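Local coordinates for protein pseudouridine synthase (Pyrococcus abyssi, PDB 2AUS) that probably isomerises uridine to pseudouridine in RNA, as an archaeal Cbf5 of the TruB family of pseudouridine synthases, at residues N50-P55 with E199-R204; G107-A112 with V155-I160; V20-A25 with W254-A259. All coordinates share one frame; numbering follows the deposited sequence.

Contact 1. Residues N50-P55 with E199-R204; sequences NLDKPP and ELRRTR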
loop_
_atom_site.group_PDB
_atom_site.type_symbol
_atom_site.label_atom_id
_atom_site.label_comp_id
_atom_site.label_asym_id
_atom_site.label_seq_id
_atom_site.Cartn_x
_atom_site.Cartn_y
_atom_site.Cartn_z
ATOM N N ASN A 50 -9.005 11.913 -17.075
ATOM C CA ASN A 50 -9.898 12.264 -15.973
ATOM C C ASN A 50 -9.771 11.064 -15.036
ATOM O O ASN A 50 -10.568 10.126 -15.072
ATOM C CB ASN A 50 -11.326 12.433 -16.474
ATOM C CG ASN A 50 -12.289 12.814 -15.368
ATOM O OD1 ASN A 50 -11.889 13.340 -14.326
ATOM N ND2 ASN A 50 -13.569 12.558 -15.593
ATOM N N LEU A 51 -8.733 11.099 -14.209
ATOM C CA LEU A 51 -8.450 9.998 -13.305
ATOM C C LEU A 51 -9.132 10.053 -11.946
ATOM O O LEU A 51 -9.273 11.122 -11.350
ATOM C CB LEU A 51 -6.942 9.904 -13.092
ATOM C CG LEU A 51 -6.499 8.612 -12.405
ATOM C CD1 LEU A 51 -6.279 7.523 -13.469
ATOM C CD2 LEU A 51 -5.229 8.858 -11.620
ATOM N N ASP A 52 -9.556 8.889 -11.465
ATOM C CA ASP A 52 -10.174 8.782 -10.143
ATOM C C ASP A 52 -9.005 8.384 -9.263
ATOM O O ASP A 52 -8.620 7.214 -9.225
ATOM C CB ASP A 52 -11.232 7.670 -10.099
ATOM C CG ASP A 52 -12.027 7.656 -8.786
ATOM O OD1 ASP A 52 -11.554 8.224 -7.777
ATOM O OD2 ASP A 52 -13.131 7.070 -8.760
ATOM N N LYS A 53 -8.419 9.364 -8.585
ATOM C CA LYS A 53 -7.276 9.100 -7.725
ATOM C C LYS A 53 -7.652 8.174 -6.572
ATOM O O LYS A 53 -8.684 8.354 -5.929
ATOM C CB LYS A 53 -6.729 10.412 -7.157
ATOM C CG LYS A 53 -5.635 10.228 -6.113
ATOM C CD LYS A 53 -5.322 11.525 -5.392
ATOM C CE LYS A 53 -4.279 11.311 -4.301
ATOM N NZ LYS A 53 -4.715 10.259 -3.328
ATOM N N PRO A 54 -6.831 7.153 -6.309
ATOM C CA PRO A 54 -7.165 6.259 -5.199
ATOM C C PRO A 54 -6.591 6.860 -3.916
ATOM O O PRO A 54 -5.582 7.565 -3.954
ATOM C CB PRO A 54 -6.463 4.959 -5.587
ATOM C CG PRO A 54 -5.198 5.471 -6.214
ATOM C CD PRO A 54 -5.697 6.628 -7.087
ATOM N N PRO A 55 -7.235 6.610 -2.766
ATOM C CA PRO A 55 -6.702 7.163 -1.516
ATOM C C PRO A 55 -5.398 6.442 -1.177
ATOM O O PRO A 55 -5.228 5.266 -1.509
ATOM C CB PRO A 55 -7.803 6.857 -0.510
ATOM C CG PRO A 55 -8.328 5.542 -1.001
ATOM C CD PRO A 55 -8.416 5.766 -2.507
ATOM N N GLU A 199 -13.322 11.964 5.917
ATOM C CA GLU A 199 -13.038 11.484 4.574
ATOM C C GLU A 199 -13.410 12.550 3.562
ATOM O O GLU A 199 -14.359 13.305 3.764
ATOM C CB GLU A 199 -13.838 10.205 4.308
ATOM C CG GLU A 199 -13.300 9.369 3.164
ATOM C CD GLU A 199 -14.151 8.145 2.895
ATOM O OE1 GLU A 199 -14.567 7.481 3.872
ATOM O OE2 GLU A 199 -14.399 7.842 1.707
ATOM N N LEU A 200 -12.668 12.591 2.463
ATOM C CA LEU A 200 -12.902 13.581 1.423
ATOM C C LEU A 200 -12.723 12.968 0.037
ATOM O O LEU A 200 -11.780 12.223 -0.197
ATOM C CB LEU A 200 -11.909 14.733 1.587
ATOM C CG LEU A 200 -12.293 16.145 1.135
ATOM C CD1 LEU A 200 -11.104 16.769 0.440
ATOM C CD2 LEU A 200 -13.511 16.120 0.225
ATOM N N ARG A 201 -13.627 13.297 -0.878
ATOM C CA ARG A 201 -13.552 12.800 -2.246
ATOM C C ARG A 201 -13.926 13.932 -3.198
ATOM O O ARG A 201 -14.989 14.537 -3.063
ATOM C CB ARG A 201 -14.517 11.628 -2.450
ATOM C CG ARG A 201 -14.548 11.095 -3.885
ATOM C CD ARG A 201 -15.517 9.929 -4.035
ATOM N NE ARG A 201 -15.722 9.557 -5.435
ATOM C CZ ARG A 201 -14.808 8.961 -6.198
ATOM N NH1 ARG A 201 -13.619 8.663 -5.696
ATOM N NH2 ARG A 201 -15.079 8.668 -7.469
ATOM N N ARG A 202 -13.047 14.233 -4.147
ATOM C CA ARG A 202 -13.339 15.283 -5.107
ATOM C C ARG A 202 -14.211 14.673 -6.199
ATOM O O ARG A 202 -13.865 13.650 -6.790
ATOM C CB ARG A 202 -12.055 15.838 -5.718
ATOM C CG ARG A 202 -12.308 16.950 -6.732
ATOM C CD ARG A 202 -11.079 17.207 -7.585
ATOM N NE ARG A 202 -10.144 18.095 -6.920
ATOM C CZ ARG A 202 -8.899 18.316 -7.314
ATOM N NH1 ARG A 202 -8.404 17.706 -8.383
ATOM N NH2 ARG A 202 -8.156 19.173 -6.635
ATOM N N THR A 203 -15.349 15.303 -6.457
ATOM C CA THR A 203 -16.275 14.804 -7.456
ATOM C C THR A 203 -16.289 15.670 -8.694
ATOM O O THR A 203 -16.947 15.336 -9.673
ATOM C CB THR A 203 -17.703 14.733 -6.896
ATOM O OG1 THR A 203 -18.110 16.036 -6.455
ATOM C CG2 THR A 203 -17.764 13.750 -5.734
ATOM N N ARG A 204 -15.560 16.779 -8.654
ATOM C CA ARG A 204 -15.524 17.674 -9.795
ATOM C C ARG A 204 -14.416 18.712 -9.724
ATOM O O ARG A 204 -14.133 19.275 -8.670
ATOM C CB ARG A 204 -16.879 18.376 -9.925
ATOM C CG ARG A 204 -17.004 19.341 -11.084
ATOM C CD ARG A 204 -18.468 19.689 -11.310
ATOM N NE ARG A 204 -18.652 20.631 -12.409
ATOM C CZ ARG A 204 -18.236 20.424 -13.656
ATOM N NH1 ARG A 204 -17.603 19.299 -13.975
ATOM N NH2 ARG A 204 -18.453 21.342 -14.590
#

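Contact 2. Residues G107-A112 with V155-I160; sequences GKEYVA and VYYIEI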
loop_
_atom_site.group_PDB
_atom_site.type_symbol
_atom_site.label_atom_id
_atom_site.label_comp_id
_atom_site.label_asym_id
_atom_site.label_seq_id
_atom_site.Cartn_x
_atom_site.Cartn_y
_atom_site.Cartn_z
ATOM N N GLY A 107 -13.658 25.840 -10.595
ATOM C CA GLY A 107 -14.365 25.569 -9.359
ATOM C C GLY A 107 -14.285 24.086 -9.049
ATOM O O GLY A 107 -13.991 23.285 -9.935
ATOM N N LYS A 108 -14.538 23.704 -7.803
ATOM C CA LYS A 108 -14.476 22.295 -7.446
ATOM C C LYS A 108 -15.622 21.827 -6.574
ATOM O O LYS A 108 -16.206 22.600 -5.816
ATOM C CB LYS A 108 -13.140 21.995 -6.767
ATOM C CG LYS A 108 -11.988 22.120 -7.741
ATOM C CD LYS A 108 -10.664 22.257 -7.059
ATOM C CE LYS A 108 -9.573 22.474 -8.093
ATOM N NZ LYS A 108 -9.878 23.644 -8.947
ATOM N N GLU A 109 -15.950 20.552 -6.709
ATOM C CA GLU A 109 -17.008 19.961 -5.918
ATOM C C GLU A 109 -16.428 18.766 -5.187
ATOM O O GLU A 109 -15.615 18.011 -5.733
ATOM C CB GLU A 109 -18.169 19.500 -6.802
ATOM C CG GLU A 109 -19.375 19.012 -6.004
ATOM C CD GLU A 109 -20.438 18.365 -6.876
ATOM O OE1 GLU A 109 -20.155 17.300 -7.473
ATOM O OE2 GLU A 109 -21.549 18.931 -6.973
ATOM N N TYR A 110 -16.847 18.597 -3.943
ATOM C CA TYR A 110 -16.365 17.494 -3.131
ATOM C C TYR A 110 -17.526 16.851 -2.401
ATOM O O TYR A 110 -18.606 17.430 -2.277
ATOM C CB TYR A 110 -15.392 18.005 -2.071
ATOM C CG TYR A 110 -14.117 18.624 -2.581
ATOM C CD1 TYR A 110 -12.958 17.865 -2.708
ATOM C CD2 TYR A 110 -14.054 19.981 -2.893
ATOM C CE1 TYR A 110 -11.764 18.439 -3.125
ATOM C CE2 TYR A 110 -12.861 20.567 -3.314
ATOM C CZ TYR A 110 -11.719 19.790 -3.427
ATOM O OH TYR A 110 -10.529 20.352 -3.840
ATOM N N VAL A 111 -17.293 15.636 -1.931
ATOM C CA VAL A 111 -18.262 14.940 -1.113
ATOM C C VAL A 111 -17.418 14.680 0.119
ATOM O O VAL A 111 -16.318 14.137 0.022
ATOM C CB VAL A 111 -18.738 13.626 -1.742
ATOM C CG1 VAL A 111 -19.516 12.810 -0.708
ATOM C CG2 VAL A 111 -19.651 13.936 -2.912
ATOM N N ALA A 112 -17.915 15.087 1.277
ATOM C CA ALA A 112 -17.142 14.929 2.492
ATOM C C ALA A 112 -17.919 14.380 3.661
ATOM O O ALA A 112 -19.117 14.615 3.808
ATOM C CB ALA A 112 -16.520 16.267 2.881
ATOM N N VAL A 155 -18.146 29.535 -1.190
ATOM C CA VAL A 155 -18.770 28.225 -1.159
ATOM C C VAL A 155 -20.077 28.401 -1.927
ATOM O O VAL A 155 -20.980 29.097 -1.477
ATOM C CB VAL A 155 -19.068 27.792 0.287
ATOM C CG1 VAL A 155 -19.823 26.467 0.297
ATOM C CG2 VAL A 155 -17.768 27.661 1.062
ATOM N N TYR A 156 -20.167 27.786 -3.094
ATOM C CA TYR A 156 -21.351 27.913 -3.929
ATOM C C TYR A 156 -22.565 27.170 -3.400
ATOM O O TYR A 156 -23.698 27.612 -3.591
ATOM C CB TYR A 156 -21.027 27.438 -5.339
ATOM C CG TYR A 156 -19.891 28.212 -5.966
ATOM C CD1 TYR A 156 -20.016 29.577 -6.231
ATOM C CD2 TYR A 156 -18.682 27.587 -6.278
ATOM C CE1 TYR A 156 -18.964 30.299 -6.789
ATOM C CE2 TYR A 156 -17.626 28.299 -6.840
ATOM C CZ TYR A 156 -17.774 29.654 -7.090
ATOM O OH TYR A 156 -16.731 30.370 -7.633
ATOM N N TYR A 157 -22.330 26.041 -2.739
ATOM C CA TYR A 157 -23.421 25.252 -2.196
ATOM C C TYR A 157 -22.948 24.144 -1.273
ATOM O O TYR A 157 -21.858 23.598 -1.436
ATOM C CB TYR A 157 -24.267 24.653 -3.331
ATOM C CG TYR A 157 -23.506 23.756 -4.293
ATOM C CD1 TYR A 157 -23.194 22.434 -3.963
ATOM C CD2 TYR A 157 -23.100 24.232 -5.535
ATOM C CE1 TYR A 157 -22.497 21.610 -4.856
ATOM C CE2 TYR A 157 -22.403 23.424 -6.430
ATOM C CZ TYR A 157 -22.106 22.115 -6.088
ATOM O OH TYR A 157 -21.427 21.323 -6.996
ATOM N N ILE A 158 -23.782 23.843 -0.287
ATOM C CA ILE A 158 -23.519 22.786 0.669
ATOM C C ILE A 158 -24.805 21.985 0.730
ATOM O O ILE A 158 -25.813 22.456 1.252
ATOM C CB ILE A 158 -23.209 23.331 2.073
ATOM C CG1 ILE A 158 -21.847 24.023 2.072
ATOM C CG2 ILE A 158 -23.225 22.197 3.083
ATOM C CD1 ILE A 158 -21.450 24.587 3.423
ATOM N N GLU A 159 -24.767 20.783 0.170
ATOM C CA GLU A 159 -25.920 19.903 0.148
ATOM C C GLU A 159 -25.698 18.722 1.091
ATOM O O GLU A 159 -24.858 17.860 0.841
ATOM C CB GLU A 159 -26.146 19.406 -1.277
ATOM C CG GLU A 159 -27.012 18.163 -1.380
ATOM C CD GLU A 159 -26.964 17.545 -2.767
ATOM O OE1 GLU A 159 -25.845 17.310 -3.278
ATOM O OE2 GLU A 159 -28.044 17.281 -3.339
ATOM N N ILE A 160 -26.448 18.692 2.186
ATOM C CA ILE A 160 -26.333 17.604 3.147
ATOM C C ILE A 160 -27.012 16.365 2.586
ATOM O O ILE A 160 -28.210 16.372 2.303
ATOM C CB ILE A 160 -26.983 17.978 4.490
ATOM C CG1 ILE A 160 -26.211 19.138 5.121
ATOM C CG2 ILE A 160 -27.000 16.768 5.418
ATOM C CD1 ILE A 160 -26.777 19.627 6.430
#

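Contact 3. Residues V20-A25 with W254-A259; sequences VKDDKA and WIKDSA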
loop_
_atom_site.group_PDB
_atom_site.type_symbol
_atom_site.label_atom_id
_atom_site.label_comp_id
_atom_site.label_asym_id
_atom_site.label_seq_id
_atom_site.Cartn_x
_atom_site.Cartn_y
_atom_site.Cartn_z
ATOM N N VAL A 20 -18.661 36.959 -33.763
ATOM C CA VAL A 20 -17.878 36.773 -34.977
ATOM C C VAL A 20 -17.355 38.081 -35.545
ATOM O O VAL A 20 -18.110 39.007 -35.833
ATOM C CB VAL A 20 -18.698 36.059 -36.065
ATOM C CG1 VAL A 20 -17.862 35.890 -37.312
ATOM C CG2 VAL A 20 -19.159 34.712 -35.561
ATOM N N LYS A 21 -16.042 38.141 -35.706
ATOM C CA LYS A 21 -15.384 39.321 -36.239
ATOM C C LYS A 21 -15.206 39.127 -37.750
ATOM O O LYS A 21 -15.468 40.036 -38.534
ATOM C CB LYS A 21 -14.034 39.490 -35.534
ATOM C CG LYS A 21 -13.291 40.794 -35.782
ATOM C CD LYS A 21 -12.004 40.806 -34.959
ATOM C CE LYS A 21 -11.072 41.949 -35.335
ATOM N NZ LYS A 21 -11.625 43.279 -34.983
ATOM N N ASP A 22 -14.786 37.927 -38.150
ATOM C CA ASP A 22 -14.558 37.606 -39.559
ATOM C C ASP A 22 -15.495 36.488 -40.014
ATOM O O ASP A 22 -15.167 35.309 -39.865
ATOM C CB ASP A 22 -13.106 37.157 -39.764
ATOM C CG ASP A 22 -12.722 37.042 -41.240
ATOM O OD1 ASP A 22 -13.566 36.614 -42.060
ATOM O OD2 ASP A 22 -11.562 37.365 -41.580
ATOM N N ASP A 23 -16.640 36.855 -40.590
ATOM C CA ASP A 23 -17.636 35.876 -41.040
ATOM C C ASP A 23 -17.182 34.981 -42.189
ATOM O O ASP A 23 -17.755 33.914 -42.411
ATOM C CB ASP A 23 -18.929 36.572 -41.489
ATOM C CG ASP A 23 -19.420 37.604 -40.498
ATOM O OD1 ASP A 23 -19.309 37.362 -39.278
ATOM O OD2 ASP A 23 -19.931 38.657 -40.946
ATOM N N LYS A 24 -16.163 35.415 -42.925
ATOM C CA LYS A 24 -15.691 34.643 -44.069
ATOM C C LYS A 24 -14.544 33.676 -43.792
ATOM O O LYS A 24 -14.215 32.852 -44.645
ATOM C CB LYS A 24 -15.276 35.598 -45.197
ATOM C CG LYS A 24 -16.355 36.587 -45.618
ATOM C CD LYS A 24 -17.523 35.889 -46.299
ATOM C CE LYS A 24 -18.594 36.901 -46.711
ATOM N NZ LYS A 24 -19.725 36.266 -47.455
ATOM N N ALA A 25 -13.941 33.762 -42.610
ATOM C CA ALA A 25 -12.814 32.889 -42.291
ATOM C C ALA A 25 -13.133 31.411 -42.469
ATOM O O ALA A 25 -14.188 30.935 -42.063
ATOM C CB ALA A 25 -12.333 33.146 -40.876
ATOM N N TRP A 254 -10.915 32.437 -31.208
ATOM C CA TRP A 254 -10.671 31.596 -32.370
ATOM C C TRP A 254 -9.899 32.383 -33.427
ATOM O O TRP A 254 -10.285 33.487 -33.805
ATOM C CB TRP A 254 -12.011 31.099 -32.918
ATOM C CG TRP A 254 -12.665 30.064 -32.043
ATOM C CD1 TRP A 254 -12.547 28.706 -32.159
ATOM C CD2 TRP A 254 -13.583 30.297 -30.958
ATOM N NE1 TRP A 254 -13.336 28.084 -31.224
ATOM C CE2 TRP A 254 -13.979 29.034 -30.470
ATOM C CE3 TRP A 254 -14.100 31.456 -30.347
ATOM C CZ2 TRP A 254 -14.892 28.883 -29.403
ATOM C CZ3 TRP A 254 -15.008 31.314 -29.285
ATOM C CH2 TRP A 254 -15.388 30.030 -28.821
ATOM N N ILE A 255 -8.809 31.813 -33.918
ATOM C CA ILE A 255 -7.993 32.534 -34.881
ATOM C C ILE A 255 -7.827 31.903 -36.246
ATOM O O ILE A 255 -8.054 30.704 -36.431
ATOM C CB ILE A 255 -6.601 32.805 -34.286
ATOM C CG1 ILE A 255 -5.859 31.481 -34.065
ATOM C CG2 ILE A 255 -6.761 33.548 -32.959
ATOM C CD1 ILE A 255 -4.431 31.641 -33.607
ATOM N N LYS A 256 -7.438 32.737 -37.208
ATOM C CA LYS A 256 -7.225 32.304 -38.584
ATOM C C LYS A 256 -6.062 31.333 -38.641
ATOM O O LYS A 256 -5.195 31.352 -37.768
ATOM C CB LYS A 256 -6.902 33.510 -39.473
ATOM C CG LYS A 256 -7.897 34.634 -39.386
ATOM C CD LYS A 256 -7.499 35.812 -40.270
ATOM C CE LYS A 256 -8.467 36.973 -40.077
ATOM N NZ LYS A 256 -8.196 38.110 -41.007
ATOM N N ASP A 257 -6.043 30.490 -39.671
ATOM C CA ASP A 257 -4.957 29.521 -39.848
ATOM C C ASP A 257 -3.579 30.202 -39.854
ATOM O O ASP A 257 -2.633 29.703 -39.243
ATOM C CB ASP A 257 -5.134 28.752 -41.160
ATOM C CG ASP A 257 -6.308 27.777 -41.128
ATOM O OD1 ASP A 257 -6.518 27.068 -42.142
ATOM O OD2 ASP A 257 -7.020 27.707 -40.102
ATOM N N SER A 258 -3.467 31.335 -40.539
ATOM C CA SER A 258 -2.188 32.052 -40.612
ATOM C C SER A 258 -1.728 32.546 -39.250
ATOM O O SER A 258 -0.529 32.561 -38.964
ATOM C CB SER A 258 -2.285 33.240 -41.571
ATOM O OG SER A 258 -3.252 34.175 -41.127
ATOM N N ALA A 259 -2.676 32.955 -38.412
ATOM C CA ALA A 259 -2.338 33.437 -37.080
ATOM C C ALA A 259 -1.910 32.255 -36.219
ATOM O O ALA A 259 -1.121 32.403 -35.294
ATOM C CB ALA A 259 -3.527 34.147 -36.457
HETATM O O HOH W 1 -10.225 39.997 -41.197
#

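Contact 1. Residues N50-P55 with E199-R204
In the pseudouridine synthase fold a buried salt bridge between D52 and R201 links strand 47-53 of the mixed sheet to strand 195-205 of the antiparallel sheet. The backbones stay well apart, with 8.8 Å between D52 CA and R202 CA at their nearest, so the side chains make the whole connection. D52 swings its carboxylate out with CG anti to the backbone N (chi1 -172°), while R201 runs extended from CG to NE and meets it nearly at a right angle. The grip is end-on and twofold: R201 NH1 donates to D52 OD1 at 3.0 Å, and R201 NH2 donates to D52 OD2 at 2.8 Å. The two bonds are not equivalent. OD1 is approached on its syn side close to the carboxylate plane, whereas NH2 comes to OD2 from above that plane, because the two flat groups are turned 47° against each other. The second bond is nonetheless the straighter, with an angle of 166° at the hydrogen. R201 NH2 also forms a salt bridge with E210, NH1 holds the hydroxyl of S86, and NE binds an aromatic side chain of another protein in the assembly. Beside this pair, K53 folds back to donate from NZ to P54 O at 2.9 Å, and the same ammonium serves the backbone carbonyls of P57, P83 and V85. The guanidinium probably favours the ionised form of D52 in this buried place, although it is shared with E210. With partners at all three of its nitrogens, it is also fixed in rotation, at a point where strands of two sheets and another protein chain come together.

Contact 2. Residues G107-A112 with V155-I160
E109 and Y157 reach over the strand that separates them. Their strands, 108-116 and 152-164, both flank strand 167-174 in one antiparallel sheet, so E109 CA and Y157 CA are 9.1 Å apart and only side chains can meet. The tight part is a single polar junction. Y157 takes the crowded position, with CG between the backbone N and the carbonyl carbon (chi1 59°), which carries the phenol across the middle strand; E109 stretches out from the other side and crosses it at about a right angle. The hydroxyl of Y157 donates to E109 OE2, modelled at 2.4 Å from Y157 OH, a value so short that its exact size is doubtful. OE2 lies at the ring edge, near its plane, while the carboxylate plane stands 82° from the ring. E109 CG also packs against the hydroxyl, 3.2 Å from Y157 OH.

Toward solvent the fit slackens. The ring of the exposed Y156 merely approaches the chain, its CE2 staying 4.9 Å from G107 CA. Y156 and Y157 together face G173 in a classic beta bulge, an irregularity that falls just where the phenol leaves its strand.

The other carboxylate oxygen, E109 OE1, is bound by the hydroxyl of T203 on the next strand. R171, on the strand crossed over, forms a salt bridge with E159 and a long, weak ion pair with E109. The glutamate thus ties three strands through neutral hydroxyls, and R171 probably eases the proximity of E109 and E159, two like charges.

Contact 3. Residues V20-A25 with W254-A259
D22 extends its carboxylate with CG trans to the backbone nitrogen (chi1 -170°), and K256, whose CG lies opposite its carbonyl carbon (chi1 -53°), sends a fully extended chain across to meet it. The two side chains cross at about a right angle. D22 OD2 lies beside the last bond of the lysine rather than at its tip, since the distance to K256 CE and the distance to K256 NZ are both 3.5 Å. The salt bridge is therefore a long one, and a water bridges it: this molecule accepts from K256 NZ at 2.8 Å and donates to D22 OD2 at 3.0 Å, closing a small ring of acid, base and solvent. A25 turns its methyl toward the same lysine but keeps clear of it, with 4.9 Å between A25 CB and K256 CG.

The lysine belongs to the PUA domain, where K256 holds the N-cap position between strand 252-255 and helix 257-264. The aspartate comes from the N-terminal part of the chain, which adds strand 18-20 to the edge of the PUA sheet and then turns away. That departure is a type I turn from D22 to A25, and D22 takes part in it with its side chain too: K24 N donates weakly to D22 OD1 at 3.0 Å, the bond closing an Asx turn. K256 NZ also reaches the backbone carbonyl of P272 through a weak hydrogen bond. One residue along, D257 at the start of the helix binds the T27 hydroxyl and the N28 backbone nitrogen with its two carboxylate oxygens.

Overall arrangement
The three contacts illustrate how setting shapes a polar link. Contact 1 is buried and pairs charge with charge directly, through two bonds; contact 3, at the surface, joins a similar acid-base pair loosely, with water as a partner. Contact 2, also at the surface, uses a phenol in place of a cation. Contacts 1 and 2 share a sheet, in which strands 195-205 and 108-116 are neighbours, and there R201 O and V111 N lie 2.8 Å apart, a probable hydrogen bond. Contact 3 belongs to the PUA end, its centre about 39 Å from each of the others. Along the chain, contact 2 is nested within contact 1, and contact 1 within contact 3.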